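PDB 6DLH: alpha-1,4-endofucoidanase from Mariniflexile fucanivorans, which hydrolyses alpha-1,4 linkages between fucose units within the sulfated algal polysaccharide fucoidan, acting inside the chain by a retaining mechanism. Local coordinates for residues 224-229 with 268-273; 530-535 with 556-561; 623-628 with 663-668. All blocks are in the same frame, centred on the assembly; numbering follows the deposited sequence.

Contact 1. Residues 224-229 with 268-273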
loop_
_atom_site.group_PDB
_atom_site.type_symbol
_atom_site.label_atom_id
_atom_site.label_comp_id
_atom_site.label_asym_id
_atom_site.label_seq_id
_atom_site.Cartn_x
_atom_site.Cartn_y
_atom_site.Cartn_z
ATOM N N CYS A 224 7.893 11.748 -4.855
ATOM C CA CYS A 224 8.070 12.861 -3.936
ATOM C C CYS A 224 8.838 12.380 -2.710
ATOM O O CYS A 224 8.423 11.416 -2.070
ATOM C CB CYS A 224 6.745 13.523 -3.563
ATOM S SG CYS A 224 5.570 12.426 -2.721
ATOM N N PHE A 225 9.951 13.069 -2.402
ATOM C CA PHE A 225 10.855 12.674 -1.332
ATOM C C PHE A 225 10.683 13.599 -0.133
ATOM O O PHE A 225 11.034 14.774 -0.192
ATOM C CB PHE A 225 12.309 12.679 -1.821
ATOM C CG PHE A 225 12.602 11.657 -2.891
ATOM C CD1 PHE A 225 12.847 10.331 -2.556
ATOM C CD2 PHE A 225 12.621 12.016 -4.231
ATOM C CE1 PHE A 225 13.101 9.384 -3.540
ATOM C CE2 PHE A 225 12.867 11.068 -5.215
ATOM C CZ PHE A 225 13.109 9.756 -4.866
ATOM N N ASP A 226 10.172 13.034 0.962
ATOM C CA ASP A 226 9.882 13.763 2.182
ATOM C C ASP A 226 11.147 13.852 3.033
ATOM O O ASP A 226 12.080 13.074 2.834
ATOM C CB ASP A 226 8.766 13.050 2.948
ATOM C CG ASP A 226 8.013 13.911 3.946
ATOM O OD1 ASP A 226 8.280 15.130 3.999
ATOM O OD2 ASP A 226 7.149 13.348 4.658
ATOM N N SER A 227 11.164 14.805 3.976
ATOM C CA SER A 227 12.213 14.930 4.978
ATOM C C SER A 227 13.582 15.118 4.328
ATOM O O SER A 227 14.596 14.768 4.925
ATOM C CB SER A 227 12.213 13.747 5.911
ATOM O OG SER A 227 11.016 13.708 6.668
ATOM N N ALA A 228 13.587 15.693 3.119
ATOM C CA ALA A 228 14.763 15.808 2.271
ATOM C C ALA A 228 15.776 16.799 2.851
ATOM O O ALA A 228 16.964 16.506 2.879
ATOM C CB ALA A 228 14.346 16.171 0.865
ATOM N N ASP A 229 15.317 17.961 3.326
ATOM C CA ASP A 229 16.246 18.924 3.896
ATOM C C ASP A 229 16.740 18.446 5.261
ATOM O O ASP A 229 17.859 18.769 5.652
ATOM C CB ASP A 229 15.704 20.359 3.911
ATOM C CG ASP A 229 14.440 20.550 4.730
ATOM O OD1 ASP A 229 13.897 19.546 5.229
ATOM O OD2 ASP A 229 14.004 21.711 4.861
ATOM N N ALA A 268 10.203 15.520 -6.846
ATOM C CA ALA A 268 10.023 16.605 -5.896
ATOM C C ALA A 268 10.648 16.223 -4.559
ATOM O O ALA A 268 10.463 15.103 -4.101
ATOM C CB ALA A 268 8.556 16.937 -5.733
ATOM N N PHE A 269 11.347 17.184 -3.937
ATOM C CA PHE A 269 11.962 17.011 -2.630
ATOM C C PHE A 269 11.311 17.962 -1.629
ATOM O O PHE A 269 11.089 19.127 -1.938
ATOM C CB PHE A 269 13.464 17.304 -2.716
ATOM C CG PHE A 269 14.231 16.362 -3.609
ATOM C CD1 PHE A 269 14.361 16.616 -4.966
ATOM C CD2 PHE A 269 14.812 15.213 -3.090
ATOM C CE1 PHE A 269 15.063 15.745 -5.784
ATOM C CE2 PHE A 269 15.514 14.341 -3.909
ATOM C CZ PHE A 269 15.634 14.609 -5.255
ATOM N N ASN A 270 11.017 17.459 -0.426
ATOM C CA ASN A 270 10.487 18.308 0.627
ATOM C C ASN A 270 11.635 19.038 1.324
ATOM O O ASN A 270 12.292 18.471 2.198
ATOM C CB ASN A 270 9.676 17.524 1.658
ATOM C CG ASN A 270 9.017 18.425 2.681
ATOM O OD1 ASN A 270 9.101 19.651 2.588
ATOM N ND2 ASN A 270 8.355 17.833 3.660
ATOM N N ASN A 271 11.843 20.304 0.941
ATOM C CA ASN A 271 12.821 21.166 1.591
ATOM C C ASN A 271 12.104 22.252 2.396
ATOM O O ASN A 271 12.601 23.374 2.520
ATOM C CB ASN A 271 13.817 21.762 0.590
ATOM C CG ASN A 271 14.706 20.731 -0.079
ATOM O OD1 ASN A 271 15.256 19.852 0.583
ATOM N ND2 ASN A 271 14.834 20.821 -1.393
ATOM N N SER A 272 10.943 21.894 2.965
ATOM C CA SER A 272 10.176 22.744 3.866
ATOM C C SER A 272 9.277 23.717 3.105
ATOM O O SER A 272 9.442 23.946 1.905
ATOM C CB SER A 272 11.057 23.466 4.864
ATOM O OG SER A 272 11.683 22.534 5.734
ATOM N N VAL A 273 8.315 24.282 3.841
ATOM C CA VAL A 273 7.387 25.270 3.313
ATOM C C VAL A 273 8.160 26.546 2.969
ATOM O O VAL A 273 9.210 26.819 3.547
ATOM C CB VAL A 273 6.242 25.535 4.313
ATOM C CG1 VAL A 273 6.713 26.253 5.579
ATOM C CG2 VAL A 273 5.072 26.265 3.670
#

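Contact 2. Residues 530-535 with 556-561. With CA (calcium ion), chain G.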
loop_
_atom_site.group_PDB
_atom_site.type_symbol
_atom_site.label_atom_id
_atom_site.label_comp_id
_atom_site.label_asym_id
_atom_site.label_seq_id
_atom_site.Cartn_x
_atom_site.Cartn_y
_atom_site.Cartn_z
ATOM N N PRO A 530 -10.582 -22.739 -17.378
ATOM C CA PRO A 530 -9.584 -22.117 -16.506
ATOM C C PRO A 530 -8.879 -23.233 -15.738
ATOM O O PRO A 530 -9.523 -24.208 -15.363
ATOM C CB PRO A 530 -10.435 -21.223 -15.594
ATOM C CG PRO A 530 -11.761 -21.949 -15.508
ATOM C CD PRO A 530 -11.955 -22.575 -16.876
ATOM N N VAL A 531 -7.562 -23.076 -15.527
ATOM C CA VAL A 531 -6.702 -24.158 -15.062
ATOM C C VAL A 531 -5.893 -23.724 -13.839
ATOM O O VAL A 531 -5.483 -22.571 -13.738
ATOM C CB VAL A 531 -5.766 -24.656 -16.182
ATOM C CG1 VAL A 531 -6.493 -25.491 -17.223
ATOM C CG2 VAL A 531 -4.992 -23.522 -16.836
ATOM N N TRP A 532 -5.639 -24.678 -12.934
ATOM C CA TRP A 532 -4.711 -24.496 -11.826
ATOM C C TRP A 532 -3.274 -24.760 -12.285
ATOM O O TRP A 532 -3.053 -25.375 -13.325
ATOM C CB TRP A 532 -5.089 -25.411 -10.657
ATOM C CG TRP A 532 -6.396 -25.092 -10.000
ATOM C CD1 TRP A 532 -7.613 -25.644 -10.281
ATOM C CD2 TRP A 532 -6.617 -24.176 -8.913
ATOM N NE1 TRP A 532 -8.576 -25.130 -9.455
ATOM C CE2 TRP A 532 -7.997 -24.222 -8.607
ATOM C CE3 TRP A 532 -5.793 -23.309 -8.184
ATOM C CZ2 TRP A 532 -8.564 -23.441 -7.600
ATOM C CZ3 TRP A 532 -6.356 -22.539 -7.189
ATOM C CH2 TRP A 532 -7.720 -22.609 -6.901
ATOM N N PHE A 533 -2.299 -24.285 -11.494
ATOM C CA PHE A 533 -0.887 -24.433 -11.818
ATOM C C PHE A 533 -0.473 -25.904 -11.731
ATOM O O PHE A 533 0.189 -26.414 -12.633
ATOM C CB PHE A 533 -0.015 -23.518 -10.948
ATOM C CG PHE A 533 1.469 -23.765 -11.068
ATOM C CD1 PHE A 533 2.184 -23.290 -12.160
ATOM C CD2 PHE A 533 2.146 -24.496 -10.100
ATOM C CE1 PHE A 533 3.545 -23.537 -12.276
ATOM C CE2 PHE A 533 3.506 -24.747 -10.220
ATOM C CZ PHE A 533 4.205 -24.267 -11.306
ATOM N N SER A 534 -0.882 -26.574 -10.648
ATOM C CA SER A 534 -0.584 -27.983 -10.450
ATOM C C SER A 534 -1.625 -28.636 -9.544
ATOM O O SER A 534 -2.498 -27.969 -8.986
ATOM C CB SER A 534 0.813 -28.182 -9.918
ATOM O OG SER A 534 0.901 -27.742 -8.575
ATOM N N ASN A 535 -1.500 -29.961 -9.416
ATOM C CA ASN A 535 -2.403 -30.797 -8.648
ATOM C C ASN A 535 -1.619 -32.010 -8.153
ATOM O O ASN A 535 -1.237 -32.858 -8.955
ATOM C CB ASN A 535 -3.610 -31.214 -9.495
ATOM C CG ASN A 535 -4.666 -31.963 -8.711
ATOM O OD1 ASN A 535 -4.607 -32.042 -7.483
ATOM N ND2 ASN A 535 -5.637 -32.520 -9.419
ATOM N N VAL A 556 -0.177 -17.105 -11.429
ATOM C CA VAL A 556 0.769 -17.818 -10.581
ATOM C C VAL A 556 0.158 -19.168 -10.214
ATOM O O VAL A 556 0.750 -20.213 -10.480
ATOM C CB VAL A 556 1.138 -17.021 -9.312
ATOM C CG1 VAL A 556 2.232 -17.704 -8.503
ATOM C CG2 VAL A 556 1.527 -15.582 -9.621
ATOM N N ASP A 557 -1.044 -19.128 -9.621
ATOM C CA ASP A 557 -1.661 -20.315 -9.046
ATOM C C ASP A 557 -2.790 -20.840 -9.935
ATOM O O ASP A 557 -3.125 -22.020 -9.861
ATOM C CB ASP A 557 -2.089 -20.064 -7.600
ATOM C CG ASP A 557 -0.947 -19.557 -6.741
ATOM O OD1 ASP A 557 0.016 -20.315 -6.549
ATOM O OD2 ASP A 557 -1.016 -18.396 -6.299
ATOM N N PHE A 558 -3.368 -19.961 -10.768
ATOM C CA PHE A 558 -4.476 -20.309 -11.645
ATOM C C PHE A 558 -4.496 -19.329 -12.815
ATOM O O PHE A 558 -3.921 -18.247 -12.718
ATOM C CB PHE A 558 -5.786 -20.348 -10.852
ATOM C CG PHE A 558 -6.182 -19.031 -10.229
ATOM C CD1 PHE A 558 -7.019 -18.148 -10.901
ATOM C CD2 PHE A 558 -5.706 -18.665 -8.979
ATOM C CE1 PHE A 558 -7.369 -16.931 -10.335
ATOM C CE2 PHE A 558 -6.054 -17.446 -8.416
ATOM C CZ PHE A 558 -6.887 -16.583 -9.094
ATOM N N TYR A 559 -5.148 -19.701 -13.921
ATOM C CA TYR A 559 -5.101 -18.846 -15.099
ATOM C C TYR A 559 -6.195 -19.208 -16.104
ATOM O O TYR A 559 -6.713 -20.320 -16.092
ATOM C CB TYR A 559 -3.704 -18.872 -15.728
ATOM C CG TYR A 559 -3.528 -17.923 -16.884
ATOM C CD1 TYR A 559 -3.430 -16.552 -16.680
ATOM C CD2 TYR A 559 -3.472 -18.392 -18.190
ATOM C CE1 TYR A 559 -3.267 -15.676 -17.743
ATOM C CE2 TYR A 559 -3.316 -17.526 -19.262
ATOM C CZ TYR A 559 -3.213 -16.164 -19.038
ATOM O OH TYR A 559 -3.054 -15.310 -20.093
ATOM N N ASP A 560 -6.524 -18.245 -16.978
ATOM C CA ASP A 560 -7.541 -18.404 -18.006
ATOM C C ASP A 560 -7.038 -17.787 -19.307
ATOM O O ASP A 560 -6.674 -16.610 -19.348
ATOM C CB ASP A 560 -8.878 -17.789 -17.582
ATOM C CG ASP A 560 -9.994 -18.035 -18.585
ATOM O OD1 ASP A 560 -9.977 -17.402 -19.679
ATOM O OD2 ASP A 560 -10.863 -18.865 -18.286
ATOM N N PHE A 561 -7.057 -18.584 -20.381
ATOM C CA PHE A 561 -6.340 -18.201 -21.589
ATOM C C PHE A 561 -7.146 -17.214 -22.425
ATOM O O PHE A 561 -6.621 -16.681 -23.400
ATOM C CB PHE A 561 -5.877 -19.427 -22.383
ATOM C CG PHE A 561 -4.597 -20.022 -21.858
ATOM C CD1 PHE A 561 -4.619 -20.977 -20.852
ATOM C CD2 PHE A 561 -3.368 -19.605 -22.352
ATOM C CE1 PHE A 561 -3.437 -21.508 -20.356
ATOM C CE2 PHE A 561 -2.186 -20.140 -21.858
ATOM C CZ PHE A 561 -2.226 -21.089 -20.858
HETATM CA CA CA G . -12.099 -19.288 -20.433
HETATM O O HOH W 1 -14.036 -20.001 -21.975
#

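Contact 3. Residues 623-628 with 663-668. With CA (calcium ion), chain F.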
loop_
_atom_site.group_PDB
_atom_site.type_symbol
_atom_site.label_atom_id
_atom_site.label_comp_id
_atom_site.label_asym_id
_atom_site.label_seq_id
_atom_site.Cartn_x
_atom_site.Cartn_y
_atom_site.Cartn_z
ATOM N N ASP A 623 0.841 -27.604 12.077
ATOM C CA ASP A 623 1.762 -27.993 13.132
ATOM C C ASP A 623 1.148 -27.656 14.486
ATOM O O ASP A 623 0.282 -26.787 14.574
ATOM C CB ASP A 623 3.089 -27.240 13.030
ATOM C CG ASP A 623 4.057 -27.768 11.982
ATOM O OD1 ASP A 623 3.795 -28.849 11.415
ATOM O OD2 ASP A 623 5.076 -27.088 11.747
ATOM N N HIS A 624 1.625 -28.345 15.531
ATOM C CA HIS A 624 1.242 -28.058 16.905
ATOM C C HIS A 624 1.936 -26.778 17.366
ATOM O O HIS A 624 3.002 -26.434 16.863
ATOM C CB HIS A 624 1.576 -29.246 17.825
ATOM C CG HIS A 624 0.586 -30.366 17.772
ATOM N ND1 HIS A 624 -0.762 -30.177 18.021
ATOM C CD2 HIS A 624 0.739 -31.684 17.509
ATOM C CE1 HIS A 624 -1.401 -31.325 17.905
ATOM N NE2 HIS A 624 -0.501 -32.267 17.589
ATOM N N VAL A 625 1.308 -26.081 18.324
ATOM C CA VAL A 625 1.918 -24.957 19.020
ATOM C C VAL A 625 3.210 -25.450 19.665
ATOM O O VAL A 625 3.226 -26.512 20.277
ATOM C CB VAL A 625 0.952 -24.360 20.068
ATOM C CG1 VAL A 625 1.609 -23.287 20.923
ATOM C CG2 VAL A 625 -0.332 -23.834 19.442
ATOM N N ALA A 626 4.292 -24.677 19.512
ATOM C CA ALA A 626 5.591 -25.051 20.054
ATOM C C ALA A 626 5.642 -24.715 21.540
ATOM O O ALA A 626 4.845 -23.909 22.021
ATOM C CB ALA A 626 6.689 -24.343 19.297
ATOM N N GLY A 627 6.582 -25.353 22.252
ATOM C CA GLY A 627 6.865 -25.027 23.643
ATOM C C GLY A 627 6.192 -25.964 24.646
ATOM O O GLY A 627 6.445 -25.867 25.844
ATOM N N PHE A 628 5.328 -26.859 24.151
ATOM C CA PHE A 628 4.634 -27.821 24.993
ATOM C C PHE A 628 5.186 -29.219 24.734
ATOM O O PHE A 628 5.724 -29.482 23.661
ATOM C CB PHE A 628 3.131 -27.795 24.715
ATOM C CG PHE A 628 2.452 -26.491 25.041
ATOM C CD1 PHE A 628 2.118 -26.171 26.348
ATOM C CD2 PHE A 628 2.135 -25.585 24.039
ATOM C CE1 PHE A 628 1.485 -24.973 26.644
ATOM C CE2 PHE A 628 1.500 -24.388 24.337
ATOM C CZ PHE A 628 1.177 -24.083 25.640
ATOM N N ASP A 663 -0.519 -20.878 27.821
ATOM C CA ASP A 663 -0.351 -21.347 29.188
ATOM C C ASP A 663 -0.635 -22.846 29.294
ATOM O O ASP A 663 -0.088 -23.515 30.169
ATOM C CB ASP A 663 -1.187 -20.512 30.163
ATOM C CG ASP A 663 -0.874 -19.025 30.096
ATOM O OD1 ASP A 663 0.259 -18.649 30.464
ATOM O OD2 ASP A 663 -1.765 -18.258 29.672
ATOM N N TYR A 664 -1.482 -23.361 28.393
ATOM C CA TYR A 664 -1.971 -24.729 28.465
ATOM C C TYR A 664 -2.424 -25.178 27.076
ATOM O O TYR A 664 -2.966 -24.384 26.305
ATOM C CB TYR A 664 -3.099 -24.853 29.501
ATOM C CG TYR A 664 -4.356 -24.081 29.184
ATOM C CD1 TYR A 664 -5.329 -24.614 28.353
ATOM C CD2 TYR A 664 -4.579 -22.816 29.711
ATOM C CE1 TYR A 664 -6.482 -23.910 28.042
ATOM C CE2 TYR A 664 -5.730 -22.098 29.413
ATOM C CZ TYR A 664 -6.684 -22.646 28.571
ATOM O OH TYR A 664 -7.826 -21.965 28.254
ATOM N N TYR A 665 -2.231 -26.470 26.790
ATOM C CA TYR A 665 -2.445 -27.006 25.456
ATOM C C TYR A 665 -2.978 -28.437 25.531
ATOM O O TYR A 665 -2.543 -29.225 26.367
ATOM C CB TYR A 665 -1.125 -26.975 24.685
ATOM C CG TYR A 665 -1.241 -27.153 23.193
ATOM C CD1 TYR A 665 -2.018 -26.298 22.427
ATOM C CD2 TYR A 665 -0.543 -28.158 22.539
ATOM C CE1 TYR A 665 -2.115 -26.448 21.052
ATOM C CE2 TYR A 665 -0.618 -28.316 21.164
ATOM C CZ TYR A 665 -1.407 -27.457 20.420
ATOM O OH TYR A 665 -1.489 -27.603 19.067
ATOM N N ASP A 666 -3.902 -28.760 24.618
ATOM C CA ASP A 666 -4.421 -30.109 24.471
ATOM C C ASP A 666 -4.214 -30.583 23.034
ATOM O O ASP A 666 -4.812 -30.038 22.107
ATOM C CB ASP A 666 -5.898 -30.186 24.869
ATOM C CG ASP A 666 -6.494 -31.565 24.644
ATOM O OD1 ASP A 666 -6.075 -32.507 25.350
ATOM O OD2 ASP A 666 -7.352 -31.693 23.747
ATOM N N PHE A 667 -3.417 -31.646 22.873
ATOM C CA PHE A 667 -2.961 -32.107 21.570
ATOM C C PHE A 667 -4.092 -32.674 20.710
ATOM O O PHE A 667 -3.855 -33.025 19.556
ATOM C CB PHE A 667 -1.792 -33.081 21.727
ATOM C CG PHE A 667 -0.491 -32.411 22.091
ATOM C CD1 PHE A 667 0.364 -31.935 21.104
ATOM C CD2 PHE A 667 -0.127 -32.234 23.418
ATOM C CE1 PHE A 667 1.562 -31.315 21.437
ATOM C CE2 PHE A 667 1.066 -31.608 23.749
ATOM C CZ PHE A 667 1.913 -31.153 22.759
ATOM N N GLU A 668 -5.318 -32.742 21.246
ATOM C CA GLU A 668 -6.439 -33.258 20.470
ATOM C C GLU A 668 -7.482 -32.163 20.263
ATOM O O GLU A 668 -8.462 -32.360 19.546
ATOM C CB GLU A 668 -7.043 -34.518 21.101
ATOM C CG GLU A 668 -6.066 -35.676 21.247
ATOM C CD GLU A 668 -5.101 -35.541 22.413
ATOM O OE1 GLU A 668 -5.421 -34.798 23.357
ATOM O OE2 GLU A 668 -4.024 -36.174 22.374
HETATM CA CA CA F . -7.349 -34.681 25.306
#

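Contact 1. Residues 224-229 with 268-273
D226 and N270 lie side by side and meet as a nearly coplanar carboxylate–amide pair, their planes only 15° apart. N270 ND2 reaches D226 OD1 at 2.7 Å; the oxygen lies in the amide plane and the bond is almost straight. Both residues place CG anti to the backbone N (chi1 -159° in D226 and -175° in N270), which carries the two groups off in the same direction. The rotation of the amide is fixed from its other end as well, where N270 OD1 accepts from S272 N, standing above the carbonyl plane, in an Asx turn. D226 OD1 takes a second, weak bond from S227 N, while OD2 is held by the hydroxyl of Y147.

This pair sits where two neighbouring parallel strands, 222-226 and 266-269, reach their C-terminal ends. They belong to the parallel sheet of the catalytic domain, which is consistent with the barrel fold of GH29-like glycoside hydrolases, whose active sites lie at this end of the strands. A 1,2-ethanediol, probably from the crystallisation liquor, lies about 4 Å from the D226 side chain, consistent with an accessible pocket here. F225 N to A268 O and N270 N to F225 O, each 2.7 Å, join the strands.

On the F225 side of the sheet, F225 CD2 lies over one face of the F269 ring, 3.7 Å from F269 CE2, though the two nearly parallel rings are slid so far that they barely overlap. A228 CB meets that ring at its edge. Helix 228-233 starts against N270 O, which accepts from D229 N at 3.3 Å and, weakly, from A228 N. S272 OG donates to D229 OD2 at 2.6 Å through the syn lone pair of the carboxylate, and N271 OD1 is engaged by the Y251 hydroxyl.

Contact 2. Residues 530-535 with 556-561
W532 turns CG away from its carbonyl carbon and beside the backbone N (chi1 -66°), whereas F558 tucks CG between its backbone N and carbonyl carbon (chi1 62°); on the face that the strand pairing gives both residues, these torsions bring the rings together. The edge of the F558 ring is directed at the face of the indole in an offset edge-to-face contact, with the planes at 63° and the six-membered ring centroids 5.9 Å apart. F558 CB packs 4.0 Å from W532 CE3. Beyond the segments, W532 NE1 is bonded to S614 O, and V607 and I568 touch both aromatic side chains.

W532 and F558 form a non-hydrogen-bonded antiparallel pair. In the adjoining hydrogen-bonded pair, V531 N meets Y559 O and Y559 N meets V531 O, both at 2.9 Å. F533 N adds a bond to D557 O at 2.9 Å.

At the opposite end of the pairing, P530 CB packs 3.6 Å from D560 OD2, the oxygen that binds calcium at 2.5 Å. A water, G528 O and the carboxylates of E562, D564 and D609 also ligate the ion. A short two-stranded sheet thus joins an aromatic core to the calcium site of an immunoglobulin-like module of the E-set clan.

Contact 3. Residues 623-628 with 663-668
F628 and Y665 form the apolar centre, with Y665 CB seated over the middle of the F628 ring, 3.5 Å from its centroid. The two rings are nearly parallel, 18° apart, but slid so that they scarcely overlap; the aliphatic carbon does most of the touching. V625 CB makes a CH-pi contact over a face of the Y665 ring, and V625 CG2 packs 3.6 Å from Y665 CE1. F667 joins from the side, with CZ against F628 CB. Its edge is turned onto the face of H624, the planes at 78°, and F667 CD1 approaches H624 CD2 at 3.6 Å over the imidazole. H624, F628, Y665 and F667 together make an aromatic cluster.

Farther out, Y665 extends with CG anti to the backbone N (chi1 -165°), delivering its hydroxyl to 623-628. Y665 OH bonds H624 ND1 at 2.9 Å, lying in the plane of the imidazole, and accepts from V625 N at 3.3 Å. A phenylalanine in place of Y665 would probably keep much of the ring packing but leave H624 ND1 and V625 N without their common partner, and the imidazole freer to turn.

The next residues of 663-668 lead to the calcium ion, bound by D666 OD1 at 2.5 Å and E668 OE1 at 2.7 Å, with G634, D670 and D715 completing the site. Y665 also touches A544 and A595, and H624 touches A598, on loops of the preceding module, so the cluster lies at the junction of two successive immunoglobulin-like modules. The chemistry implies a junction made chiefly by ring and aliphatic packing, with one tyrosine oxygen gathering the polar links between the two segments.

The three contacts follow in series from the N terminus; none nests in or crosses another. Contact 1 closes a 38-residue excursion, including helix 249-259, between adjacent strands of the catalytic domain. The chain then leaves that domain for the immunoglobulin-like modules. Contact 2 closes a shorter loop of 20 residues at the calcium-bearing end of one module, on the opposite side of the chain's centre from contact 1. Strand 613-623, whose residue S614 lies beside contact 2, leads directly into contact 3, which spans 34 residues and joins this module to the next. Contacts 2 and 3 remain about 20 Å apart at their nearest atoms.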